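Local coordinates for aminotransferase TlmJ (Streptoalloteichus hindustanus, PDB 5UID), which probably catalyses pyridoxal 5'-phosphate-dependent transamination in natural product biosynthesis, at residues A[202-205]-A[206-209]. Residues are numbered along the deposited sequence; the frame is centred on the assembly and turned at random.
Sequences PELA and ERAR
Arg209 extends alongside Ala205 in the first turns of an amphipathic alpha-helix, residues 202-212, which follows strand 195-199 in the large mixed sheet of this PLP-dependent aminotransferase. Four successive i to i+4 hydrogen bonds link the two segments, from Glu206 N to Pro202 O (3.0 Å) through to Arg209 N to Ala205 O (3.0 Å). The close-packed side is built on small residues: Ala205 and Ala208 are buried and, with Leu204, rest on Phe199, while Leu71 of helix 61-72 touches Leu204 and Ala208. At the edge of this side Arg209 NH1 comes within 3.7 Å of Ala205 CB; Arg209 also lies on Val56 of strand 55-58 and hydrogen-bonds through NH2 to Glu53 O. An alanine in place of Arg209 is likely to leave that carbonyl without this donor and to uncover Ala205. The solvent side is looser. Glu203 and Glu206 are exposed, their OE2 atoms 5.7 Å apart, like charges that would probably repel weakly. Arg207 is exposed too, but its chain bends at chi3 (54°), bringing the guanidinium beside Leu204, whose CG stands anti to the backbone N (chi1 -164°). Arg207 NH1, with a weak hydrogen bond to Leu71 O, lies 3.6 Å from Leu204 CD1.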
loop_
_atom_site.group_PDB
_atom_site.type_symbol
_atom_site.label_atom_id
_atom_site.label_comp_id
_atom_site.label_asym_id
_atom_site.label_seq_id
_atom_site.Cartn_x
_atom_site.Cartn_y
_atom_site.Cartn_z
ATOM N N PRO A 202 4.004 -15.399 18.155
ATOM C CA PRO A 202 4.771 -14.145 18.121
ATOM C C PRO A 202 5.970 -14.194 17.191
ATOM O O PRO A 202 6.326 -13.164 16.604
ATOM C CB PRO A 202 5.197 -13.955 19.585
ATOM C CG PRO A 202 5.167 -15.328 20.167
ATOM C CD PRO A 202 4.027 -16.027 19.486
ATOM N N GLU A 203 6.610 -15.357 17.039
ATOM C CA GLU A 203 7.739 -15.450 16.117
ATOM C C GLU A 203 7.299 -15.239 14.675
ATOM O O GLU A 203 8.057 -14.684 13.872
ATOM C CB GLU A 203 8.445 -16.798 16.270
ATOM C CG GLU A 203 9.299 -16.913 17.526
ATOM C CD GLU A 203 10.086 -18.209 17.584
ATOM O OE1 GLU A 203 9.802 -19.116 16.774
ATOM O OE2 GLU A 203 10.992 -18.322 18.438
ATOM N N LEU A 204 6.083 -15.668 14.329
ATOM C CA LEU A 204 5.575 -15.410 12.988
ATOM C C LEU A 204 5.277 -13.931 12.786
ATOM O O LEU A 204 5.418 -13.418 11.669
ATOM C CB LEU A 204 4.328 -16.254 12.729
ATOM C CG LEU A 204 3.915 -16.380 11.263
ATOM C CD1 LEU A 204 5.091 -16.863 10.427
ATOM C CD2 LEU A 204 2.726 -17.321 11.121
ATOM N N ALA A 205 4.873 -13.230 13.850
ATOM C CA ALA A 205 4.702 -11.784 13.766
ATOM C C ALA A 205 6.036 -11.085 13.529
ATOM O O ALA A 205 6.098 -10.084 12.805
ATOM C CB ALA A 205 4.037 -11.255 15.036
ATOM N N GLU A 206 7.114 -11.595 14.135
ATOM C CA GLU A 206 8.434 -11.019 13.896
ATOM C C GLU A 206 8.845 -11.179 12.437
ATOM O O GLU A 206 9.455 -10.274 11.855
ATOM C CB GLU A 206 9.471 -11.664 14.819
ATOM C CG GLU A 206 9.172 -11.507 16.299
ATOM C CD GLU A 206 10.207 -12.187 17.181
ATOM O OE1 GLU A 206 11.397 -12.207 16.799
ATOM O OE2 GLU A 206 9.828 -12.707 18.253
ATOM N N ARG A 207 8.523 -12.326 11.832
ATOM C CA ARG A 207 8.794 -12.513 10.411
ATOM C C ARG A 207 7.978 -11.547 9.565
ATOM O O ARG A 207 8.472 -11.014 8.564
ATOM C CB ARG A 207 8.493 -13.952 9.994
ATOM C CG ARG A 207 9.405 -15.005 10.595
ATOM C CD ARG A 207 9.059 -16.372 10.027
ATOM N NE ARG A 207 9.090 -16.367 8.567
ATOM C CZ ARG A 207 8.450 -17.245 7.802
ATOM N NH1 ARG A 207 7.714 -18.200 8.355
ATOM N NH2 ARG A 207 8.536 -17.162 6.480
ATOM N N ALA A 208 6.719 -11.318 9.949
ATOM C CA ALA A 208 5.853 -10.437 9.174
ATOM C C ALA A 208 6.381 -9.009 9.166
ATOM O O ALA A 208 6.322 -8.325 8.138
ATOM C CB ALA A 208 4.428 -10.481 9.727
ATOM N N ARG A 209 6.897 -8.540 10.306
ATOM C CA ARG A 209 7.433 -7.184 10.373
ATOM C C ARG A 209 8.601 -7.005 9.413
ATOM O O ARG A 209 8.711 -5.972 8.742
ATOM C CB ARG A 209 7.861 -6.856 11.803
ATOM C CG ARG A 209 6.710 -6.717 12.775
ATOM C CD ARG A 209 7.186 -6.341 14.171
ATOM N NE ARG A 209 6.059 -6.114 15.069
ATOM C CZ ARG A 209 5.549 -7.037 15.878
ATOM N NH1 ARG A 209 6.074 -8.255 15.912
ATOM N NH2 ARG A 209 4.517 -6.742 16.656
#